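Local coordinates for protein prolyl-ACP dehydrogenase (Oscillatoria sp., PDB 4IRN) that uses FAD to oxidise a prolyl group carried on an acyl carrier protein during biosynthesis of the cyanotoxin anatoxin-a, at residues F308-A311 and I312-Q316; V318-K321 and L322-M325; C368-A371 and I372-H375; G376-G379 and Y380-N383. All coordinates share one frame; numbering follows the deposited sequence.

How the interactions relate
The four interactions follow a single FAD from its adenine to its flavin-side phosphate. Interaction 1 holds the adenine end, 2 and 3 lie at the adenosine ribose, and 4 reaches the flavin-side phosphate. Interactions 1 and 2 have centres about 13 Å apart and pack through Ile312 and Val318. Between 2 and 3, centres about 10 Å apart, Lys321 NZ makes a salt bridge with Glu373 OE1, joining helices 316-344 and 350-375. Interaction 3 runs straight into 4, centres about 9 Å apart, where Ile372 packs on Gly379. Interactions 1 and 4, about 19 Å apart between centres, do not touch; the cofactor spans them.

Interaction 1 (F308-A311 and I312-Q316); sequences FGQA and IGKFQ. With FAD (flavin-adenine dinucleotide), chain J.
Ala311 and Lys314 close a tight turn where the short strand 310-311 runs into the 3-10 segment 312-314. Lys314 N donates to Ala311 O at 3.0 Å. One residue on, Phe315 N bonds back to Ile312 O, and Phe315 then stands at the N-cap position of helix 316-344. Strands 306-307 and 310-311 form a two-stranded hairpin, with Phe308 and Gly309, both at positive phi, turning its corner as a type I' turn. In the acyl-CoA dehydrogenase fold of this enzyme, the hairpin and the turn after it line the adenine end of the FAD pocket, and a backbone bond between Ile312 and His305 ties the two together.

The Phe315 ring is covered on both faces. Over one, toward the rim, sits the Gln310 amide, with NE2 3.2 Å from CE1 and its plane 59° from that of the ring. Gln310 gets there with CG tucked between its backbone N and carbonyl carbon (chi1 52°); the extended chain carries NE2 across to the ring, past Lys314 CB at 3.5 Å. Against the opposite face lies the adenine, its C6A 3.7 Å above the ring centre. Phe308 meets Phe315 obliquely, CD2 to CZ at 3.9 Å with the rings 84° apart, and its CD2-CE2 side adjoins the adenine amino group N6A. Ile312 reaches the ribose instead, CG2 lying 3.4 Å from O4B. Gln316 serves a different FAD molecule, bonding N1A of that cofactor through NE2.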
# COMPACT_ATOMS: atom_id res chain seq x y z
N PHE A 308 -7.40 27.80 4.85
CA PHE A 308 -8.85 27.81 4.56
C PHE A 308 -9.71 28.11 5.83
O PHE A 308 -10.81 27.58 5.98
CB PHE A 308 -9.31 26.52 3.82
CG PHE A 308 -8.53 26.16 2.58
CD1 PHE A 308 -8.92 26.64 1.33
CD2 PHE A 308 -7.41 25.34 2.65
CE1 PHE A 308 -8.20 26.32 0.18
CE2 PHE A 308 -6.68 25.03 1.50
CZ PHE A 308 -7.09 25.50 0.26
N GLY A 309 -9.16 28.96 6.71
CA GLY A 309 -9.81 29.40 7.94
C GLY A 309 -9.84 28.41 9.09
O GLY A 309 -10.56 28.63 10.07
N GLN A 310 -9.06 27.32 9.00
CA GLN A 310 -8.98 26.33 10.07
C GLN A 310 -7.60 25.66 10.13
O GLN A 310 -6.82 25.78 9.18
CB GLN A 310 -10.12 25.31 9.98
CG GLN A 310 -10.29 24.66 8.63
CD GLN A 310 -11.26 23.49 8.67
OE1 GLN A 310 -12.35 23.55 9.27
NE2 GLN A 310 -10.88 22.42 7.97
N ALA A 311 -7.30 24.95 11.25
CA ALA A 311 -6.05 24.23 11.41
C ALA A 311 -6.05 23.12 10.40
O ALA A 311 -7.10 22.54 10.15
CB ALA A 311 -5.93 23.66 12.81
N ILE A 312 -4.88 22.85 9.80
CA ILE A 312 -4.70 21.82 8.77
C ILE A 312 -5.14 20.41 9.22
O ILE A 312 -5.63 19.64 8.40
CB ILE A 312 -3.29 21.85 8.10
CG1 ILE A 312 -2.17 21.82 9.17
CG2 ILE A 312 -3.15 23.06 7.17
CD1 ILE A 312 -0.96 21.03 8.79
N GLY A 313 -4.99 20.12 10.52
CA GLY A 313 -5.40 18.87 11.14
C GLY A 313 -6.90 18.63 11.15
O GLY A 313 -7.34 17.52 11.45
N LYS A 314 -7.69 19.65 10.83
CA LYS A 314 -9.15 19.55 10.71
C LYS A 314 -9.56 18.89 9.39
O LYS A 314 -10.70 18.46 9.25
CB LYS A 314 -9.84 20.91 10.92
CG LYS A 314 -9.69 21.50 12.34
CD LYS A 314 -10.51 20.75 13.38
CE LYS A 314 -10.20 21.21 14.77
NZ LYS A 314 -10.96 20.43 15.78
N PHE A 315 -8.61 18.80 8.42
CA PHE A 315 -8.80 18.12 7.14
C PHE A 315 -8.35 16.68 7.36
O PHE A 315 -7.23 16.45 7.85
CB PHE A 315 -7.99 18.79 6.02
CG PHE A 315 -8.28 20.26 5.80
CD1 PHE A 315 -9.46 20.67 5.18
CD2 PHE A 315 -7.37 21.23 6.21
CE1 PHE A 315 -9.72 22.04 4.98
CE2 PHE A 315 -7.63 22.59 6.01
CZ PHE A 315 -8.80 22.99 5.39
N GLN A 316 -9.22 15.71 7.04
CA GLN A 316 -8.97 14.29 7.24
C GLN A 316 -7.74 13.70 6.54
O GLN A 316 -7.17 12.72 7.04
CB GLN A 316 -10.23 13.46 6.94
CG GLN A 316 -11.33 13.66 7.98
CD GLN A 316 -12.54 12.79 7.74
OE1 GLN A 316 -12.76 12.24 6.65
NE2 GLN A 316 -13.34 12.63 8.77
PA FAD J . 0.19 24.43 3.31
O1A FAD J . -0.92 25.26 2.81
O2A FAD J . 1.07 24.98 4.45
O5B FAD J . -0.32 22.96 3.69
C5B FAD J . -0.04 22.37 4.97
C4B FAD J . -0.46 20.94 4.80
O4B FAD J . -1.88 20.82 4.98
C3B FAD J . -0.12 20.37 3.43
O3B FAD J . 0.75 19.26 3.57
C2B FAD J . -1.46 20.00 2.78
O2B FAD J . -1.41 18.64 2.40
C1B FAD J . -2.49 20.15 3.90
N9A FAD J . -3.68 20.89 3.51
C8A FAD J . -3.83 22.26 3.42
N7A FAD J . -5.00 22.65 2.98
C5A FAD J . -5.68 21.46 2.76
C6A FAD J . -6.99 21.19 2.29
N6A FAD J . -7.85 22.12 1.88
N1A FAD J . -7.36 19.89 2.22
C2A FAD J . -6.49 18.95 2.58
N3A FAD J . -5.24 19.09 3.02
C4A FAD J . -4.89 20.37 3.10
N1 FAD J . 5.12 29.04 -5.24
C2 FAD J . 5.09 30.12 -6.11
O2 FAD J . 4.15 30.91 -6.12
N3 FAD J . 6.13 30.34 -6.99
C4 FAD J . 7.25 29.55 -7.11
O4 FAD J . 8.12 29.84 -7.93
C4X FAD J . 7.29 28.41 -6.18
N5 FAD J . 8.35 27.62 -6.21
C5X FAD J . 8.40 26.57 -5.30
C6 FAD J . 9.51 25.72 -5.33
C7 FAD J . 9.63 24.65 -4.46
C7M FAD J . 10.83 23.73 -4.57
C8 FAD J . 8.61 24.41 -3.52
C8M FAD J . 8.69 23.26 -2.54
C9 FAD J . 7.50 25.25 -3.48
C9A FAD J . 7.37 26.33 -4.36
N10 FAD J . 6.25 27.20 -4.36
C10 FAD J . 6.18 28.23 -5.26
C1' FAD J . 5.22 27.03 -3.32
C2' FAD J . 4.51 25.69 -3.48
O2' FAD J . 3.53 25.76 -4.51
C3' FAD J . 3.92 25.22 -2.15
O3' FAD J . 4.60 24.06 -1.67
C4' FAD J . 2.41 24.98 -2.17
O4' FAD J . 1.82 26.26 -2.43
C5' FAD J . 1.92 24.43 -0.84
O5' FAD J . 2.60 25.25 0.13
P FAD J . 2.47 24.96 1.66
O1P FAD J . 3.20 23.76 2.10
O2P FAD J . 2.72 26.38 2.14
O3P FAD J . 0.96 24.52 1.95

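Interaction 2 (V318-K321 and L322-M325). With FAD (flavin-adenine dinucleotide), chain J.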
# COMPACT_ATOMS: atom_id res chain seq x y z
N VAL A 318 -4.86 15.15 6.32
CA VAL A 318 -3.75 15.54 7.19
C VAL A 318 -3.82 14.73 8.49
O VAL A 318 -2.82 14.13 8.88
CB VAL A 318 -3.72 17.07 7.44
CG1 VAL A 318 -2.63 17.47 8.43
CG2 VAL A 318 -3.56 17.84 6.13
N ALA A 319 -4.99 14.68 9.15
CA ALA A 319 -5.19 13.94 10.40
C ALA A 319 -4.92 12.44 10.28
O ALA A 319 -4.51 11.82 11.24
CB ALA A 319 -6.59 14.18 10.92
N ASN A 320 -5.12 11.88 9.10
CA ASN A 320 -4.91 10.45 8.87
C ASN A 320 -3.44 10.10 8.87
O ASN A 320 -3.10 9.01 9.31
CB ASN A 320 -5.61 9.97 7.59
CG ASN A 320 -5.73 8.47 7.49
OD1 ASN A 320 -5.95 7.78 8.48
ND2 ASN A 320 -5.62 7.94 6.29
N LYS A 321 -2.58 11.03 8.44
CA LYS A 321 -1.12 10.83 8.43
C LYS A 321 -0.61 10.70 9.86
O LYS A 321 0.33 9.96 10.11
CB LYS A 321 -0.39 11.97 7.72
CG LYS A 321 -0.63 12.02 6.24
CD LYS A 321 -0.29 13.38 5.68
CE LYS A 321 -0.32 13.44 4.18
NZ LYS A 321 0.21 12.22 3.52
N LEU A 322 -1.27 11.40 10.78
CA LEU A 322 -0.95 11.34 12.20
C LEU A 322 -1.53 10.10 12.88
O LEU A 322 -0.90 9.55 13.77
CB LEU A 322 -1.33 12.64 12.92
CG LEU A 322 -0.56 13.84 12.39
CD1 LEU A 322 -1.33 15.09 12.56
CD2 LEU A 322 0.81 13.91 13.00
N VAL A 323 -2.67 9.61 12.41
CA VAL A 323 -3.32 8.37 12.86
C VAL A 323 -2.41 7.19 12.43
O VAL A 323 -2.14 6.30 13.24
CB VAL A 323 -4.78 8.24 12.34
CG1 VAL A 323 -5.39 6.89 12.73
CG2 VAL A 323 -5.65 9.38 12.87
N GLU A 324 -1.88 7.24 11.18
CA GLU A 324 -0.95 6.22 10.66
C GLU A 324 0.38 6.24 11.42
O GLU A 324 0.93 5.18 11.72
CB GLU A 324 -0.72 6.39 9.14
CG GLU A 324 -1.91 5.99 8.28
CD GLU A 324 -2.33 4.53 8.28
OE1 GLU A 324 -1.46 3.65 8.49
OE2 GLU A 324 -3.52 4.27 8.03
N MET A 325 0.87 7.45 11.77
CA MET A 325 2.09 7.64 12.56
C MET A 325 1.92 7.03 13.95
O MET A 325 2.84 6.39 14.45
CB MET A 325 2.47 9.13 12.66
CG MET A 325 3.22 9.65 11.45
SD MET A 325 3.54 11.43 11.53
CE MET A 325 5.09 11.43 12.30
PA FAD J . 0.19 24.43 3.31
O1A FAD J . -0.92 25.26 2.81
O2A FAD J . 1.07 24.98 4.45
O5B FAD J . -0.32 22.96 3.69
C5B FAD J . -0.04 22.37 4.97
C4B FAD J . -0.46 20.94 4.80
O4B FAD J . -1.88 20.82 4.98
C3B FAD J . -0.12 20.37 3.43
O3B FAD J . 0.75 19.26 3.57
C2B FAD J . -1.46 20.00 2.78
O2B FAD J . -1.41 18.64 2.40
C1B FAD J . -2.49 20.15 3.90
N9A FAD J . -3.68 20.89 3.51
C8A FAD J . -3.83 22.26 3.42
N7A FAD J . -5.00 22.65 2.98
C5A FAD J . -5.68 21.46 2.76
C6A FAD J . -6.99 21.19 2.29
N6A FAD J . -7.85 22.12 1.88
N1A FAD J . -7.36 19.89 2.22
C2A FAD J . -6.49 18.95 2.58
N3A FAD J . -5.24 19.09 3.02
C4A FAD J . -4.89 20.37 3.10
N1 FAD J . 5.12 29.04 -5.24
C2 FAD J . 5.09 30.12 -6.11
O2 FAD J . 4.15 30.91 -6.12
N3 FAD J . 6.13 30.34 -6.99
C4 FAD J . 7.25 29.55 -7.11
O4 FAD J . 8.12 29.84 -7.93
C4X FAD J . 7.29 28.41 -6.18
N5 FAD J . 8.35 27.62 -6.21
C5X FAD J . 8.40 26.57 -5.30
C6 FAD J . 9.51 25.72 -5.33
C7 FAD J . 9.63 24.65 -4.46
C7M FAD J . 10.83 23.73 -4.57
C8 FAD J . 8.61 24.41 -3.52
C8M FAD J . 8.69 23.26 -2.54
C9 FAD J . 7.50 25.25 -3.48
C9A FAD J . 7.37 26.33 -4.36
N10 FAD J . 6.25 27.20 -4.36
C10 FAD J . 6.18 28.23 -5.26
C1' FAD J . 5.22 27.03 -3.32
C2' FAD J . 4.51 25.69 -3.48
O2' FAD J . 3.53 25.76 -4.51
C3' FAD J . 3.92 25.22 -2.15
O3' FAD J . 4.60 24.06 -1.67
C4' FAD J . 2.41 24.98 -2.17
O4' FAD J . 1.82 26.26 -2.43
C5' FAD J . 1.92 24.43 -0.84
O5' FAD J . 2.60 25.25 0.13
P FAD J . 2.47 24.96 1.66
O1P FAD J . 3.20 23.76 2.10
O2P FAD J . 2.72 26.38 2.14
O3P FAD J . 0.96 24.52 1.95
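Asn320 and Glu324 are joined one helical turn apart by a backbone bond, Glu324 N to Asn320 O at 2.8 Å with an N-H...O angle of 158°. The same i to i+4 pattern links Val323 N to Ala319 O at 3.1 Å and Met325 N to Lys321 O, also at 3.1 Å. Ala319 O is an acceptor twice over, since Leu322 N adds a weak bond to it at 3.3 Å. Near the start of the helix, Lys321 N turns weakly to Val318 O.

The polar side-chain ends find their main partners beyond 318-325. In Glu324, CG is anti to the carbonyl carbon (chi1 -72°) and lies 3.4 Å from Asn320 O; the chain then bends at chi2, and OE2 forms a salt bridge with Arg407 of the fourth subunit. Asn320 OD1 shares that guanidinium, bonding weakly to the same NH1, so one arginine serves two acceptors on successive turns. Lys321 runs out extended and bends only at its last torsion, chi4 -39°, where NZ makes a salt bridge with Glu373; a longer, weak ion pair reaches Glu404 of the third subunit.

The remaining side chains are apolar. Leu322 and Met325 face helix 285-304, Val323 packs on Ile410 of the fourth subunit, and Val318 places CG2 3.4 Å from C1B of the FAD ribose. This is the opening of a long helix in the C-terminal helical domain of an acyl-CoA dehydrogenase fold, with one side on the cofactor, another in the domain core and a third at the contact between subunits.

Interaction 3 (C368-A371 and I372-H375); sequences CLEA and IEIH. With FAD (flavin-adenine dinucleotide), chain J.
Leu369 and Glu373 sit one turn apart near the end of helix 350-375, joined by Glu373 N to Leu369 O at 3.1 Å. From here the Glu373 side chain climbs back along the previous turn. Its CB lies 3.4 Å from Glu370 O. CG is set anti to the carbonyl carbon (chi1 -74°), which brings it beside Leu369 O. Beyond CG the chain is extended, and CD still skirts Leu369 O at 3.6 Å. At the carboxylate the two oxygens part company: OE2 comes 3.5 Å from Leu369 CG, while OE1 lies over the Glu370 backbone, 3.7 Å from its CA. Both have strong partners outside the helix, Lys321 NZ for OE1 and Lys397 NZ of the third subunit for OE2. With a lysine at each oxygen the carboxylate is probably held as the anion.

The helix belongs to the C-terminal helical domain of the acyl-CoA dehydrogenase fold, and its C-terminal part leads to the FAD, where Ile374 O borders the ribose carbon C4B. Glu370 carries a second carboxylate, turned 48° from that of Glu373; its OE2 makes a salt bridge with Arg328. Ile374 N bonds to Glu370 O at 2.9 Å, and the CG1-CD1 branch of Ile374 folds back over that same oxygen.

Ala371 O takes two donors from one residue. His375 ND1 reaches Ala371 O at 2.7 Å, the oxygen at the ring edge and tilted 19° from its plane, and His375 N adds a weak bond. Tyr301 stacks on the imidazole and probably helps hold its orientation.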
# COMPACT_ATOMS: atom_id res chain seq x y z
N CYS A 368 8.64 9.46 8.57
CA CYS A 368 9.50 10.60 8.23
C CYS A 368 8.95 11.31 6.99
O CYS A 368 8.87 12.53 6.97
CB CYS A 368 10.94 10.15 8.01
SG CYS A 368 11.85 9.83 9.53
N LEU A 369 8.58 10.51 5.98
CA LEU A 369 8.01 10.98 4.71
C LEU A 369 6.71 11.76 4.97
O LEU A 369 6.52 12.83 4.40
CB LEU A 369 7.77 9.76 3.79
CG LEU A 369 7.20 10.02 2.39
CD1 LEU A 369 8.22 10.72 1.50
CD2 LEU A 369 6.74 8.72 1.73
N GLU A 370 5.85 11.23 5.86
CA GLU A 370 4.57 11.82 6.25
C GLU A 370 4.73 13.12 7.05
O GLU A 370 3.95 14.04 6.86
CB GLU A 370 3.72 10.81 7.01
CG GLU A 370 3.14 9.72 6.13
CD GLU A 370 2.34 8.63 6.82
OE1 GLU A 370 2.32 8.59 8.07
OE2 GLU A 370 1.74 7.80 6.10
N ALA A 371 5.76 13.19 7.93
CA ALA A 371 6.06 14.38 8.72
C ALA A 371 6.42 15.54 7.78
O ALA A 371 5.97 16.66 8.01
CB ALA A 371 7.21 14.10 9.67
N ILE A 372 7.18 15.25 6.70
CA ILE A 372 7.56 16.23 5.68
C ILE A 372 6.29 16.67 4.92
O ILE A 372 6.13 17.87 4.63
CB ILE A 372 8.67 15.65 4.74
CG1 ILE A 372 9.99 15.40 5.52
CG2 ILE A 372 8.91 16.57 3.51
CD1 ILE A 372 10.94 14.43 4.87
N GLU A 373 5.38 15.72 4.63
CA GLU A 373 4.12 15.97 3.92
C GLU A 373 3.21 16.92 4.70
O GLU A 373 2.73 17.88 4.12
CB GLU A 373 3.39 14.67 3.59
CG GLU A 373 4.01 13.89 2.44
CD GLU A 373 3.61 12.43 2.37
OE1 GLU A 373 2.69 12.01 3.11
OE2 GLU A 373 4.23 11.69 1.56
N ILE A 374 3.02 16.66 6.02
CA ILE A 374 2.20 17.49 6.94
C ILE A 374 2.68 18.96 6.94
O ILE A 374 1.86 19.87 6.91
CB ILE A 374 2.17 16.85 8.37
CG1 ILE A 374 1.37 15.52 8.37
CG2 ILE A 374 1.63 17.81 9.44
CD1 ILE A 374 1.79 14.54 9.44
N HIS A 375 4.02 19.17 6.94
CA HIS A 375 4.65 20.50 6.94
C HIS A 375 4.64 21.22 5.57
O HIS A 375 4.88 22.42 5.52
CB HIS A 375 6.08 20.43 7.52
CG HIS A 375 6.12 20.15 8.99
ND1 HIS A 375 5.84 18.90 9.50
CD2 HIS A 375 6.46 20.97 10.01
CE1 HIS A 375 5.99 19.00 10.80
NE2 HIS A 375 6.37 20.22 11.16
PA FAD J . 0.19 24.43 3.31
O1A FAD J . -0.92 25.26 2.81
O2A FAD J . 1.07 24.98 4.45
O5B FAD J . -0.32 22.96 3.69
C5B FAD J . -0.04 22.37 4.97
C4B FAD J . -0.46 20.94 4.80
O4B FAD J . -1.88 20.82 4.98
C3B FAD J . -0.12 20.37 3.43
O3B FAD J . 0.75 19.26 3.57
C2B FAD J . -1.46 20.00 2.78
O2B FAD J . -1.41 18.64 2.40
C1B FAD J . -2.49 20.15 3.90
N9A FAD J . -3.68 20.89 3.51
C8A FAD J . -3.83 22.26 3.42
N7A FAD J . -5.00 22.65 2.98
C5A FAD J . -5.68 21.46 2.76
C6A FAD J . -6.99 21.19 2.29
N6A FAD J . -7.85 22.12 1.88
N1A FAD J . -7.36 19.89 2.22
C2A FAD J . -6.49 18.95 2.58
N3A FAD J . -5.24 19.09 3.02
C4A FAD J . -4.89 20.37 3.10
N1 FAD J . 5.12 29.04 -5.24
C2 FAD J . 5.09 30.12 -6.11
O2 FAD J . 4.15 30.91 -6.12
N3 FAD J . 6.13 30.34 -6.99
C4 FAD J . 7.25 29.55 -7.11
O4 FAD J . 8.12 29.84 -7.93
C4X FAD J . 7.29 28.41 -6.18
N5 FAD J . 8.35 27.62 -6.21
C5X FAD J . 8.40 26.57 -5.30
C6 FAD J . 9.51 25.72 -5.33
C7 FAD J . 9.63 24.65 -4.46
C7M FAD J . 10.83 23.73 -4.57
C8 FAD J . 8.61 24.41 -3.52
C8M FAD J . 8.69 23.26 -2.54
C9 FAD J . 7.50 25.25 -3.48
C9A FAD J . 7.37 26.33 -4.36
N10 FAD J . 6.25 27.20 -4.36
C10 FAD J . 6.18 28.23 -5.26
C1' FAD J . 5.22 27.03 -3.32
C2' FAD J . 4.51 25.69 -3.48
O2' FAD J . 3.53 25.76 -4.51
C3' FAD J . 3.92 25.22 -2.15
O3' FAD J . 4.60 24.06 -1.67
C4' FAD J . 2.41 24.98 -2.17
O4' FAD J . 1.82 26.26 -2.43
C5' FAD J . 1.92 24.43 -0.84
O5' FAD J . 2.60 25.25 0.13
P FAD J . 2.47 24.96 1.66
O1P FAD J . 3.20 23.76 2.10
O2P FAD J . 2.72 26.38 2.14
O3P FAD J . 0.96 24.52 1.95

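Interaction 4 (G376-G379 and Y380-N383). With FAD (flavin-adenine dinucleotide), chain J.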
# COMPACT_ATOMS: atom_id res chain seq x y z
N GLY A 376 4.34 20.48 4.50
CA GLY A 376 4.31 21.02 3.15
C GLY A 376 5.70 21.33 2.64
O GLY A 376 6.65 20.60 2.96
N ALA A 377 5.85 22.43 1.86
CA ALA A 377 7.15 22.86 1.31
C ALA A 377 8.13 23.17 2.43
O ALA A 377 9.33 22.98 2.27
CB ALA A 377 6.98 24.08 0.44
N TYR A 378 7.60 23.63 3.58
CA TYR A 378 8.32 23.96 4.80
C TYR A 378 9.14 22.75 5.31
O TYR A 378 10.28 22.93 5.73
CB TYR A 378 7.34 24.51 5.86
CG TYR A 378 7.93 24.79 7.22
CD1 TYR A 378 8.94 25.74 7.39
CD2 TYR A 378 7.44 24.16 8.36
CE1 TYR A 378 9.49 26.00 8.65
CE2 TYR A 378 7.98 24.41 9.62
CZ TYR A 378 9.00 25.34 9.76
OH TYR A 378 9.52 25.61 11.00
N GLY A 379 8.57 21.55 5.18
CA GLY A 379 9.22 20.30 5.58
C GLY A 379 10.34 19.83 4.66
O GLY A 379 11.05 18.89 5.00
N TYR A 380 10.49 20.50 3.50
CA TYR A 380 11.50 20.19 2.47
C TYR A 380 12.78 21.06 2.62
O TYR A 380 13.80 20.79 1.96
CB TYR A 380 10.86 20.35 1.07
CG TYR A 380 11.66 19.81 -0.09
CD1 TYR A 380 11.73 18.44 -0.34
CD2 TYR A 380 12.33 20.67 -0.96
CE1 TYR A 380 12.46 17.94 -1.41
CE2 TYR A 380 13.07 20.18 -2.03
CZ TYR A 380 13.14 18.81 -2.26
OH TYR A 380 13.85 18.34 -3.33
N LEU A 381 12.73 22.08 3.49
CA LEU A 381 13.83 23.00 3.73
C LEU A 381 14.86 22.42 4.69
O LEU A 381 14.46 21.76 5.64
CB LEU A 381 13.29 24.34 4.26
CG LEU A 381 12.26 25.08 3.37
CD1 LEU A 381 11.77 26.34 4.02
CD2 LEU A 381 12.86 25.43 2.00
N THR A 382 16.16 22.69 4.45
CA THR A 382 17.26 22.22 5.30
C THR A 382 17.13 22.64 6.77
O THR A 382 17.29 21.80 7.66
CB THR A 382 18.64 22.64 4.71
OG1 THR A 382 18.79 22.08 3.41
CG2 THR A 382 19.82 22.22 5.57
N ASN A 383 16.83 23.93 7.02
CA ASN A 383 16.72 24.49 8.37
C ASN A 383 15.55 23.95 9.23
O ASN A 383 15.56 24.16 10.44
CB ASN A 383 16.71 26.02 8.32
CG ASN A 383 18.04 26.65 7.96
OD1 ASN A 383 19.08 25.99 7.86
ND2 ASN A 383 18.02 27.97 7.79
PA FAD J . 0.19 24.43 3.31
O1A FAD J . -0.92 25.26 2.81
O2A FAD J . 1.07 24.98 4.45
O5B FAD J . -0.32 22.96 3.69
C5B FAD J . -0.04 22.37 4.97
C4B FAD J . -0.46 20.94 4.80
O4B FAD J . -1.88 20.82 4.98
C3B FAD J . -0.12 20.37 3.43
O3B FAD J . 0.75 19.26 3.57
C2B FAD J . -1.46 20.00 2.78
O2B FAD J . -1.41 18.64 2.40
C1B FAD J . -2.49 20.15 3.90
N9A FAD J . -3.68 20.89 3.51
C8A FAD J . -3.83 22.26 3.42
N7A FAD J . -5.00 22.65 2.98
C5A FAD J . -5.68 21.46 2.76
C6A FAD J . -6.99 21.19 2.29
N6A FAD J . -7.85 22.12 1.88
N1A FAD J . -7.36 19.89 2.22
C2A FAD J . -6.49 18.95 2.58
N3A FAD J . -5.24 19.09 3.02
C4A FAD J . -4.89 20.37 3.10
N1 FAD J . 5.12 29.04 -5.24
C2 FAD J . 5.09 30.12 -6.11
O2 FAD J . 4.15 30.91 -6.12
N3 FAD J . 6.13 30.34 -6.99
C4 FAD J . 7.25 29.55 -7.11
O4 FAD J . 8.12 29.84 -7.93
C4X FAD J . 7.29 28.41 -6.18
N5 FAD J . 8.35 27.62 -6.21
C5X FAD J . 8.40 26.57 -5.30
C6 FAD J . 9.51 25.72 -5.33
C7 FAD J . 9.63 24.65 -4.46
C7M FAD J . 10.83 23.73 -4.57
C8 FAD J . 8.61 24.41 -3.52
C8M FAD J . 8.69 23.26 -2.54
C9 FAD J . 7.50 25.25 -3.48
C9A FAD J . 7.37 26.33 -4.36
N10 FAD J . 6.25 27.20 -4.36
C10 FAD J . 6.18 28.23 -5.26
C1' FAD J . 5.22 27.03 -3.32
C2' FAD J . 4.51 25.69 -3.48
O2' FAD J . 3.53 25.76 -4.51
C3' FAD J . 3.92 25.22 -2.15
O3' FAD J . 4.60 24.06 -1.67
C4' FAD J . 2.41 24.98 -2.17
O4' FAD J . 1.82 26.26 -2.43
C5' FAD J . 1.92 24.43 -0.84
O5' FAD J . 2.60 25.25 0.13
P FAD J . 2.47 24.96 1.66
O1P FAD J . 3.20 23.76 2.10
O2P FAD J . 2.72 26.38 2.14
O3P FAD J . 0.96 24.52 1.95
O HOH W 1 13.00 19.45 6.78
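Ala377 and Tyr380 are linked by a short turn, Tyr380 N to Ala377 O at 3.0 Å. Leu381 N repeats it weakly to Tyr378 O, an oxygen that also takes a bond from Thr384 OG1.

The two tyrosines share a first torsion but go to different places. Tyr380 has CG anti to the backbone N (chi1 -168°), carrying its ring away from the turn and against the third subunit, where OH bonds to Arg391 O of that chain. Tyr378 is turned likewise (chi1 176°) and lies along Tyr301, their planes about 15° apart. Leu381, with CG beside its own backbone N, stays close: CD1 is 4.4 Å from Tyr378 CD1, and CG lies 3.8 Å from both Ala377 O and Tyr378 O. One water donates to both Gly379 O, at 2.7 Å, and Leu381 O, at 3.0 Å, bridging the two carbonyls.

Gly376 leaves the helix with positive phi, and having no side chain it lets the phosphate oxygen O1P lie over its CA. The Ala377 methyl lies against the ribityl O3' and the flavin methyl C8M, 3.2 and 3.5 Å from CB. Ala377 N donates to O1P at 3.0 Å, so this loop grips the flavin-side phosphate through a backbone N-H, and the charge on that phosphate would probably strengthen the bond.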